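Local coordinates for amino acid amide racemase (PDB 6GIO), which belongs to the class-III aminotransferase family of pyridoxal-5'-phosphate-dependent enzymes and is found here as a two-chain assembly with the cofactor bound, at residues Ser111-Asn116 with Thr144-Ile149; Ser138-Leu143 with Val236-Lys241; Thr124-Arg129 with Met285-Ala290; Arg227-Gly232 with Glu259-Val264. One frame throughout, in Å; residues are numbered along the deposited sequence.

Interaction 1. Residues Ser111-Asn116 with Thr144-Ile149. With PLP (pyridoxal-5'-phosphate), chain G.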
# COMPACT_ATOMS: atom_id res chain seq x y z
N SER C 111 -0.89 0.84 4.29
CA SER C 111 -1.99 1.81 4.34
C SER C 111 -3.18 1.32 5.16
O SER C 111 -3.31 0.14 5.41
CB SER C 111 -2.48 2.22 2.92
OG SER C 111 -3.16 1.16 2.19
N GLY C 112 -4.03 2.24 5.58
CA GLY C 112 -5.32 1.86 6.21
C GLY C 112 -6.15 0.98 5.28
O GLY C 112 -6.74 -0.02 5.70
N SER C 113 -6.15 1.33 4.00
CA SER C 113 -6.90 0.61 2.97
C SER C 113 -6.46 -0.80 2.79
O SER C 113 -7.31 -1.67 2.63
CB SER C 113 -6.77 1.30 1.60
OG SER C 113 -7.21 2.66 1.70
N ASP C 114 -5.16 -1.06 2.75
CA ASP C 114 -4.67 -2.43 2.57
C ASP C 114 -4.85 -3.29 3.87
O ASP C 114 -5.11 -4.50 3.81
CB ASP C 114 -3.27 -2.51 1.89
CG ASP C 114 -2.04 -2.14 2.81
OD1 ASP C 114 -2.10 -2.16 4.03
OD2 ASP C 114 -0.93 -1.89 2.23
N ALA C 115 -4.81 -2.60 5.02
CA ALA C 115 -5.00 -3.25 6.33
C ALA C 115 -6.42 -3.69 6.52
O ALA C 115 -6.68 -4.82 7.01
CB ALA C 115 -4.55 -2.32 7.45
N ASN C 116 -7.37 -2.85 6.12
CA ASN C 116 -8.76 -3.26 6.19
C ASN C 116 -9.13 -4.29 5.09
O ASN C 116 -10.01 -5.14 5.29
CB ASN C 116 -9.74 -2.06 6.13
CG ASN C 116 -9.79 -1.28 7.43
OD1 ASN C 116 -9.62 -0.05 7.43
ND2 ASN C 116 -9.99 -1.97 8.54
N THR C 144 -10.37 -1.80 -3.41
CA THR C 144 -11.54 -2.59 -3.67
C THR C 144 -12.10 -3.26 -2.40
O THR C 144 -13.29 -3.11 -2.10
CB THR C 144 -11.22 -3.62 -4.77
OG1 THR C 144 -10.96 -2.90 -5.98
CG2 THR C 144 -12.36 -4.55 -4.99
N GLY C 145 -11.28 -4.00 -1.66
CA GLY C 145 -11.83 -4.79 -0.52
C GLY C 145 -12.25 -3.91 0.68
O GLY C 145 -13.27 -4.16 1.36
N SER C 146 -11.48 -2.86 0.94
CA SER C 146 -11.74 -2.00 2.08
C SER C 146 -12.89 -0.99 1.81
O SER C 146 -13.73 -0.70 2.70
CB SER C 146 -10.43 -1.30 2.47
OG SER C 146 -9.82 -0.63 1.35
N MET C 147 -12.94 -0.46 0.58
CA MET C 147 -14.03 0.40 0.14
C MET C 147 -15.35 -0.39 0.11
O MET C 147 -16.42 0.14 0.42
CB MET C 147 -13.72 0.94 -1.25
CG MET C 147 -14.79 1.85 -1.83
SD MET C 147 -14.27 2.47 -3.46
CE MET C 147 -14.45 0.99 -4.45
N GLY C 148 -15.25 -1.67 -0.22
CA GLY C 148 -16.41 -2.57 -0.23
C GLY C 148 -17.19 -2.69 1.06
O GLY C 148 -18.38 -3.00 1.05
N ILE C 149 -16.52 -2.49 2.19
CA ILE C 149 -17.19 -2.56 3.50
C ILE C 149 -17.41 -1.15 4.07
O ILE C 149 -17.85 -1.01 5.19
CB ILE C 149 -16.41 -3.45 4.49
CG1 ILE C 149 -14.99 -2.93 4.68
CG2 ILE C 149 -16.40 -4.88 3.99
CD1 ILE C 149 -14.40 -3.28 6.02
N1 PLP G . -9.74 3.65 8.09
C2 PLP G . -9.92 4.87 8.65
C2A PLP G . -10.77 5.08 9.87
C3 PLP G . -9.30 6.08 8.05
O3 PLP G . -9.50 7.28 8.61
C4 PLP G . -8.44 5.95 6.86
C4A PLP G . -7.80 7.16 6.26
C5 PLP G . -8.29 4.55 6.33
C6 PLP G . -8.96 3.49 6.98
C5A PLP G . -7.48 4.30 5.07
O4P PLP G . -6.13 4.79 5.11
P PLP G . -5.31 5.08 3.77
O1P PLP G . -3.90 5.05 4.27
O2P PLP G . -5.74 6.44 3.28
O3P PLP G . -5.63 3.91 2.84
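Ser146 presses its short side chain against Ser113 and Asn116, joining helix 144-147 to the first turn of helix 112-127. Its CB lies 3.1 Å from Ser113 O and 3.8 Å from Asn116 CB. With chi1 at 53° the hydroxyl sits between its backbone N and carbonyl carbon, which brings OG to 3.0 Å from Ser113 O and alongside Ser113 CB. The single hydroxyl proton could go to Ser113 O or to Leu143 O, so this hydrogen bond is not settled. The same first turn of helix 112-127 holds the phosphate of the cofactor. Gly112 N donates to PLP O1P over 3.1 Å and Ser113 N to PLP O3P over 2.9 Å, so the phosphate lies at the helix N terminus, where the dipole would favour an anion. Ser113 OG also points at O3P, but its modelled 2.3 Å is too short to be taken literally. A capping box secures this end: Asp114 N donates to Ser111 OG at 3.0 Å, while the return bond from Ser111 N to Asp114 OD1 is weak. Thr144 OG1 is hydrogen-bonded to Asp117 of the second subunit, which also supplies Thr295 to the cofactor. Ala115 packs on side chains of strands 104-109, 262-265 and 276-281, and Asn116 rests on Val264, so helix 112-127 lies against the mixed sheet that holds these strands, with helix 144-147 on its flank.

Interaction 2. Residues Ser138-Leu143 with Val236-Lys241. With PLP (pyridoxal-5'-phosphate), chain G.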
# COMPACT_ATOMS: atom_id res chain seq x y z
N SER C 138 -18.95 5.29 7.31
CA SER C 138 -17.66 4.76 7.70
C SER C 138 -16.73 4.78 6.48
O SER C 138 -17.16 4.68 5.34
CB SER C 138 -17.80 3.33 8.23
OG SER C 138 -17.96 2.44 7.16
N TYR C 139 -15.45 4.94 6.75
CA TYR C 139 -14.45 5.03 5.73
C TYR C 139 -13.36 4.11 6.20
O TYR C 139 -12.64 4.44 7.12
CB TYR C 139 -13.96 6.48 5.59
CG TYR C 139 -13.02 6.67 4.44
CD1 TYR C 139 -11.69 6.24 4.53
CD2 TYR C 139 -13.43 7.30 3.27
CE1 TYR C 139 -10.81 6.42 3.48
CE2 TYR C 139 -12.54 7.49 2.21
CZ TYR C 139 -11.23 7.03 2.33
OH TYR C 139 -10.31 7.17 1.29
N HIS C 140 -13.30 2.92 5.60
CA HIS C 140 -12.27 1.92 5.92
C HIS C 140 -11.17 1.80 4.83
O HIS C 140 -10.22 1.03 4.98
CB HIS C 140 -12.93 0.58 6.19
CG HIS C 140 -13.82 0.60 7.40
ND1 HIS C 140 -13.35 0.90 8.66
CD2 HIS C 140 -15.15 0.39 7.53
CE1 HIS C 140 -14.36 0.88 9.51
NE2 HIS C 140 -15.46 0.56 8.86
N GLY C 141 -11.31 2.55 3.73
CA GLY C 141 -10.29 2.63 2.72
C GLY C 141 -10.81 2.89 1.30
O GLY C 141 -12.02 2.97 1.09
N ASN C 142 -9.88 3.01 0.34
CA ASN C 142 -10.22 3.27 -1.05
C ASN C 142 -9.61 2.26 -2.04
O ASN C 142 -9.42 2.56 -3.23
CB ASN C 142 -9.85 4.71 -1.45
CG ASN C 142 -10.91 5.36 -2.32
OD1 ASN C 142 -12.06 4.90 -2.36
ND2 ASN C 142 -10.57 6.44 -2.98
N LEU C 143 -9.33 1.06 -1.53
CA LEU C 143 -9.05 -0.08 -2.40
C LEU C 143 -10.28 -0.98 -2.38
O LEU C 143 -11.14 -0.92 -1.46
CB LEU C 143 -7.79 -0.86 -1.96
CG LEU C 143 -6.52 0.01 -1.89
CD1 LEU C 143 -5.36 -0.79 -1.31
CD2 LEU C 143 -6.14 0.64 -3.23
N VAL C 236 -13.96 -5.63 15.44
CA VAL C 236 -12.81 -5.05 14.79
C VAL C 236 -12.91 -3.56 15.06
O VAL C 236 -13.89 -2.95 14.69
CB VAL C 236 -12.84 -5.27 13.24
CG1 VAL C 236 -11.62 -4.64 12.57
CG2 VAL C 236 -12.94 -6.74 12.86
N VAL C 237 -11.88 -2.96 15.65
CA VAL C 237 -11.83 -1.52 15.75
C VAL C 237 -10.78 -0.93 14.77
O VAL C 237 -9.60 -1.31 14.77
CB VAL C 237 -11.52 -1.05 17.20
CG1 VAL C 237 -11.41 0.47 17.25
CG2 VAL C 237 -12.61 -1.50 18.17
N ASP C 238 -11.22 0.02 13.96
CA ASP C 238 -10.35 0.81 13.06
C ASP C 238 -9.77 2.01 13.80
O ASP C 238 -10.48 3.00 14.01
CB ASP C 238 -11.18 1.28 11.87
CG ASP C 238 -10.34 1.91 10.76
OD1 ASP C 238 -9.24 2.39 11.07
OD2 ASP C 238 -10.76 1.91 9.59
N GLU C 239 -8.51 1.94 14.21
CA GLU C 239 -7.83 3.03 14.91
C GLU C 239 -6.98 3.85 13.92
O GLU C 239 -6.16 4.65 14.31
CB GLU C 239 -6.97 2.50 16.05
CG GLU C 239 -7.76 1.89 17.22
CD GLU C 239 -8.23 2.91 18.29
OE1 GLU C 239 -7.50 3.91 18.49
OE2 GLU C 239 -9.31 2.72 18.94
N VAL C 240 -7.20 3.65 12.64
CA VAL C 240 -6.32 4.25 11.67
C VAL C 240 -6.26 5.76 11.83
O VAL C 240 -5.16 6.35 11.77
CB VAL C 240 -6.76 3.87 10.23
CG1 VAL C 240 -6.01 4.72 9.19
CG2 VAL C 240 -6.48 2.39 9.99
N LYS C 241 -7.41 6.38 12.07
CA LYS C 241 -7.49 7.86 12.07
C LYS C 241 -7.23 8.50 13.43
O LYS C 241 -6.59 9.50 13.50
CB LYS C 241 -8.87 8.31 11.55
CG LYS C 241 -9.09 9.82 11.46
CD LYS C 241 -8.38 10.41 10.28
CE LYS C 241 -8.90 11.80 9.99
NZ LYS C 241 -8.16 12.42 8.86
N1 PLP G . -9.74 3.65 8.09
C2 PLP G . -9.92 4.87 8.65
C2A PLP G . -10.77 5.08 9.87
C3 PLP G . -9.30 6.08 8.05
O3 PLP G . -9.50 7.28 8.61
C4 PLP G . -8.44 5.95 6.86
C4A PLP G . -7.80 7.16 6.26
C5 PLP G . -8.29 4.55 6.33
C6 PLP G . -8.96 3.49 6.98
C5A PLP G . -7.48 4.30 5.07
O4P PLP G . -6.13 4.79 5.11
P PLP G . -5.31 5.08 3.77
O1P PLP G . -3.90 5.05 4.27
O2P PLP G . -5.74 6.44 3.28
O3P PLP G . -5.63 3.91 2.84
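His140 and Asp238 meet beside the pyridine nitrogen of the cofactor, in the pocket of a fold type I PLP enzyme, where strand 234-238 of the large domain's sheet delivers the aspartate. The polar part of the contact is a His-carboxylate hydrogen bond. His140 ND1 donates to Asp238 OD2 over 2.9 Å at 164°, with the oxygen only 7° out of the ring plane and using its anti lone pair, and ring and carboxylate are nearly coplanar. The same OD2 is modelled only 2.5 Å from PLP N1, an unusually short approach. The other oxygen, OD1, accepts from Val240 N at 2.9 Å, closing an Asx turn; each carboxylate oxygen is thus held by a protein donor. The His140 imidazole acts from the second shell and, with Val240 N, would limit the rotation of the carboxylate. Asp238 reaches the cofactor because its CG is anti to the backbone N (chi1 -171°).

Packing encloses the pyridine ring from two sides. Val240 CG1 lies over one face, 3.6 Å from PLP C4, while Tyr139 O is on the opposite side, 3.2 Å from PLP C2. The phenol ring of Tyr139 approaches C4 obliquely and also packs on Leu293 of the second subunit. Glu205 OE1 accepts a hydrogen bond from Tyr139 N. At the phenolic edge of the cofactor, Lys241 CB comes within 3.2 Å of PLP O3.

Interaction 3. Residues Thr124-Arg129 with Met285-Ala290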
# COMPACT_ATOMS: atom_id res chain seq x y z
N THR C 124 -13.24 -13.27 6.92
CA THR C 124 -14.25 -14.11 6.25
C THR C 124 -13.70 -15.53 6.07
O THR C 124 -14.38 -16.51 6.40
CB THR C 124 -14.69 -13.51 4.93
OG1 THR C 124 -13.54 -13.16 4.19
CG2 THR C 124 -15.49 -12.26 5.18
N ALA C 125 -12.44 -15.62 5.64
CA ALA C 125 -11.82 -16.92 5.37
C ALA C 125 -11.68 -17.71 6.65
O ALA C 125 -12.04 -18.87 6.67
CB ALA C 125 -10.46 -16.76 4.68
N ALA C 126 -11.24 -17.08 7.75
CA ALA C 126 -10.96 -17.84 8.99
C ALA C 126 -12.21 -18.23 9.75
O ALA C 126 -12.29 -19.32 10.38
CB ALA C 126 -10.03 -17.03 9.89
N THR C 127 -13.20 -17.34 9.72
CA THR C 127 -14.49 -17.58 10.42
C THR C 127 -15.42 -18.49 9.65
O THR C 127 -16.31 -19.13 10.24
CB THR C 127 -15.28 -16.28 10.69
OG1 THR C 127 -15.65 -15.63 9.46
CG2 THR C 127 -14.46 -15.31 11.58
N LYS C 128 -15.23 -18.50 8.33
CA LYS C 128 -16.13 -19.18 7.38
C LYS C 128 -17.53 -18.58 7.40
O LYS C 128 -18.51 -19.25 7.12
CB LYS C 128 -16.17 -20.70 7.60
CG LYS C 128 -14.80 -21.30 7.43
CD LYS C 128 -14.70 -22.72 7.95
CE LYS C 128 -13.29 -23.23 7.71
NZ LYS C 128 -13.24 -24.71 7.75
N ARG C 129 -17.59 -17.30 7.73
CA ARG C 129 -18.80 -16.53 7.65
C ARG C 129 -18.59 -15.40 6.63
O ARG C 129 -17.53 -14.87 6.52
CB ARG C 129 -19.09 -15.96 9.02
CG ARG C 129 -19.19 -16.98 10.14
CD ARG C 129 -19.39 -16.21 11.42
NE ARG C 129 -19.59 -17.03 12.60
CZ ARG C 129 -20.10 -16.58 13.73
NH1 ARG C 129 -20.52 -15.32 13.84
NH2 ARG C 129 -20.24 -17.42 14.74
N MET C 285 -5.03 -14.99 12.38
CA MET C 285 -3.90 -14.34 11.73
C MET C 285 -2.95 -15.34 11.08
O MET C 285 -2.26 -15.04 10.09
CB MET C 285 -3.19 -13.43 12.72
CG MET C 285 -4.06 -12.32 13.26
SD MET C 285 -4.70 -11.17 12.00
CE MET C 285 -3.20 -10.50 11.33
N ASP C 286 -2.94 -16.56 11.62
CA ASP C 286 -2.19 -17.67 11.05
C ASP C 286 -3.07 -18.58 10.18
O ASP C 286 -2.72 -19.74 9.99
CB ASP C 286 -1.55 -18.51 12.15
CG ASP C 286 -0.36 -17.85 12.78
OD1 ASP C 286 0.04 -16.72 12.34
OD2 ASP C 286 0.19 -18.48 13.73
N HIS C 287 -4.17 -18.06 9.64
CA HIS C 287 -5.15 -18.89 8.88
C HIS C 287 -4.49 -19.73 7.78
O HIS C 287 -4.77 -20.90 7.66
CB HIS C 287 -6.25 -18.00 8.28
CG HIS C 287 -7.07 -18.67 7.22
ND1 HIS C 287 -8.02 -19.62 7.51
CD2 HIS C 287 -7.10 -18.50 5.87
CE1 HIS C 287 -8.58 -20.03 6.39
NE2 HIS C 287 -8.03 -19.38 5.38
N ALA C 288 -3.61 -19.12 6.99
CA ALA C 288 -2.85 -19.86 5.99
C ALA C 288 -1.59 -19.10 5.61
O ALA C 288 -1.58 -17.88 5.63
CB ALA C 288 -3.71 -20.07 4.76
N PRO C 289 -0.54 -19.82 5.20
CA PRO C 289 0.61 -19.09 4.74
C PRO C 289 0.33 -18.33 3.46
O PRO C 289 -0.54 -18.67 2.69
CB PRO C 289 1.67 -20.19 4.54
CG PRO C 289 0.87 -21.41 4.20
CD PRO C 289 -0.36 -21.28 5.06
N ALA C 290 1.07 -17.26 3.26
CA ALA C 290 1.07 -16.57 1.97
C ALA C 290 -0.32 -16.12 1.50
O ALA C 290 -0.61 -16.17 0.33
CB ALA C 290 1.72 -17.43 0.93
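The last turn of helix 112-127, in the large domain of this fold type I enzyme, meets the loop after helix 282-285 through Ala125, Ala126 and His287. It is a surface contact of van der Waals character, in which one imidazole is laid against the helix backbone. His287 has its CG anti to the backbone N (chi1 165°), which carries the ring across to the helix. One face of the ring covers the peptide link between Ala125 and Ala126: Ala125 C lies 3.8 Å off the ring plane, nearer the edge of the ring than its middle, with Ala126 N beside it. The two ring nitrogens flank this link. NE2 approaches Ala125 CB at 3.6 Å, ND1 approaches Ala126 CA at 3.7 Å, and CE1 lies 3.7 Å from Ala125 O. The short alanine side chains are consistent with so close an approach to the main chain.

Phe291 meets the His287 ring edge-to-face and also touches Ala125, extending the packing along the loop. The neighbouring Asp286 bonds through OD1 to the backbone N of Glu17 of the second subunit, so the loop contacts both helix 112-127 and the second subunit. On the helix side the chain turns away at Lys128, which has a positive phi. Arg129 then runs toward Val199 O and His231 O, which its guanidinium donates to. The turn itself is an ST turn: Arg129 N donates to Thr127 OG1 over 3.1 Å, with an N-H...O angle of 152°.

Interaction 4. Residues Arg227-Gly232 with Glu259-Val264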
# COMPACT_ATOMS: atom_id res chain seq x y z
N ARG C 227 -23.68 -7.21 21.81
CA ARG C 227 -24.70 -7.78 20.90
C ARG C 227 -24.11 -8.71 19.83
O ARG C 227 -24.72 -9.72 19.48
CB ARG C 227 -25.47 -6.68 20.12
CG ARG C 227 -26.43 -5.79 20.90
CD ARG C 227 -27.67 -6.51 21.40
NE ARG C 227 -28.87 -5.66 21.38
CZ ARG C 227 -29.15 -4.73 22.29
NH1 ARG C 227 -30.28 -4.05 22.18
NH2 ARG C 227 -28.32 -4.45 23.29
N CYS C 228 -22.94 -8.35 19.30
CA CYS C 228 -22.27 -9.10 18.25
C CYS C 228 -21.48 -10.29 18.82
O CYS C 228 -21.56 -11.41 18.31
CB CYS C 228 -21.38 -8.15 17.50
SG CYS C 228 -22.32 -6.96 16.49
N ARG C 229 -20.76 -10.06 19.90
CA ARG C 229 -19.86 -11.00 20.52
C ARG C 229 -20.64 -12.18 21.09
O ARG C 229 -20.18 -13.29 21.07
CB ARG C 229 -19.06 -10.30 21.64
CG ARG C 229 -18.17 -11.27 22.45
CD ARG C 229 -17.01 -10.56 23.11
NE ARG C 229 -16.09 -10.02 22.10
CZ ARG C 229 -15.21 -9.05 22.32
NH1 ARG C 229 -15.15 -8.45 23.50
NH2 ARG C 229 -14.43 -8.62 21.34
N LYS C 230 -21.84 -11.92 21.56
CA LYS C 230 -22.79 -12.95 21.98
C LYS C 230 -23.03 -14.07 20.93
O LYS C 230 -23.47 -15.17 21.30
CB LYS C 230 -24.10 -12.24 22.35
CG LYS C 230 -25.38 -13.06 22.29
CD LYS C 230 -26.61 -12.22 22.64
CE LYS C 230 -26.36 -11.35 23.87
NZ LYS C 230 -27.62 -10.94 24.55
N HIS C 231 -22.77 -13.79 19.65
CA HIS C 231 -22.96 -14.75 18.55
C HIS C 231 -21.67 -15.12 17.86
O HIS C 231 -21.71 -15.63 16.73
CB HIS C 231 -23.94 -14.18 17.51
CG HIS C 231 -25.27 -13.80 18.09
ND1 HIS C 231 -26.23 -14.73 18.42
CD2 HIS C 231 -25.79 -12.59 18.39
CE1 HIS C 231 -27.29 -14.11 18.92
NE2 HIS C 231 -27.05 -12.81 18.91
N GLY C 232 -20.54 -14.88 18.53
CA GLY C 232 -19.24 -15.21 17.99
C GLY C 232 -18.77 -14.25 16.90
O GLY C 232 -17.79 -14.53 16.25
N GLU C 259 -13.21 -4.14 24.03
CA GLU C 259 -12.13 -5.15 24.12
C GLU C 259 -12.12 -5.89 22.82
O GLU C 259 -12.69 -6.97 22.71
CB GLU C 259 -12.37 -6.11 25.30
CG GLU C 259 -12.14 -5.44 26.63
CD GLU C 259 -12.69 -6.27 27.76
OE1 GLU C 259 -13.88 -6.16 28.07
OE2 GLU C 259 -11.92 -7.05 28.33
N PRO C 260 -11.50 -5.27 21.79
CA PRO C 260 -11.68 -5.83 20.46
C PRO C 260 -10.94 -7.15 20.25
O PRO C 260 -9.92 -7.40 20.86
CB PRO C 260 -11.10 -4.74 19.53
CG PRO C 260 -10.24 -3.87 20.39
CD PRO C 260 -10.75 -3.99 21.79
N ASP C 261 -11.44 -7.94 19.32
CA ASP C 261 -10.72 -9.05 18.81
C ASP C 261 -9.59 -8.61 17.89
O ASP C 261 -8.56 -9.28 17.80
CB ASP C 261 -11.74 -9.91 18.06
CG ASP C 261 -12.79 -10.52 19.01
OD1 ASP C 261 -12.34 -11.25 19.90
OD2 ASP C 261 -14.03 -10.27 18.89
N MET C 262 -9.78 -7.50 17.18
CA MET C 262 -8.84 -7.14 16.13
C MET C 262 -8.75 -5.65 16.11
O MET C 262 -9.78 -4.98 16.19
CB MET C 262 -9.31 -7.68 14.77
CG MET C 262 -8.43 -7.30 13.57
SD MET C 262 -8.89 -8.02 11.96
CE MET C 262 -8.41 -9.73 12.27
N VAL C 263 -7.53 -5.13 15.96
CA VAL C 263 -7.34 -3.70 15.84
C VAL C 263 -6.55 -3.39 14.58
O VAL C 263 -5.58 -4.10 14.28
CB VAL C 263 -6.60 -3.10 17.07
CG1 VAL C 263 -6.51 -1.59 16.93
CG2 VAL C 263 -7.31 -3.46 18.37
N VAL C 264 -6.99 -2.36 13.86
CA VAL C 264 -6.33 -1.94 12.61
C VAL C 264 -5.69 -0.59 12.84
O VAL C 264 -6.35 0.37 13.38
CB VAL C 264 -7.35 -1.88 11.45
CG1 VAL C 264 -6.67 -1.49 10.11
CG2 VAL C 264 -8.08 -3.21 11.31
O HOH W 1 -16.24 -11.62 19.44
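Arg229 reaches across from the end of helix 220-229 to grip Glu259 O and the carboxylate of Asp261. Its chain leaves with CG anti to the backbone N (chi1 174°), runs extended through chi2, then bends at chi3 (-65°), which swings the guanidinium edge onto the other segment. NH1 and NH2 converge end-on on the one carbonyl oxygen of Glu259, at 3.0 and 2.8 Å, both from the same face of its plane. NH2 also forms a salt bridge to Asp261 OD2 at 3.0 Å. Asp261 CG lies beside its backbone N, anti to the carbonyl carbon, which places the carboxylate toward Arg229. Guanidinium and carboxylate planes stand 73° apart, so OD2 lies near the guanidinium plane but is met from above the carboxylate. A water accepts from Arg229 NE at 3.1 Å and donates to Asp261 OD2 at 2.6 Å. That oxygen's strongest partner is Val235 N, on strand 234-238.

Behind Arg229 a Schellman motif ends the helix: Gly232 N bonds to Arg229 O and Ile233 N to Cys228 O. The Arg229 bonds join the end of helix 220-229 to the loop that leads into strand 262-265, which pairs with strands 234-238 and 276-281.

In the fold
All four contacts lie in the large domain, on or around its mixed sheet. Interactions 1 and 2, with centres 7 Å apart, line the same PLP pocket, where Ser113 OG meets Asn142 N. Helix 112-127 links interaction 1, at its N-terminal end, to interaction 3 at its C-terminal end, about 17 Å away between centres. Interaction 4 lies about 16 Å, centre to centre, from both 2 and 3: strand 262-265 pairs with strand 234-238, and Met262 packs on Met285. Along the chain, 1 alternates with 2 and 3, and 2 with 4; 2 and 4 are nested inside 3. Sequence-distant pieces thus build the cofactor pocket at the dimer interface, with 3 and 4 on the periphery.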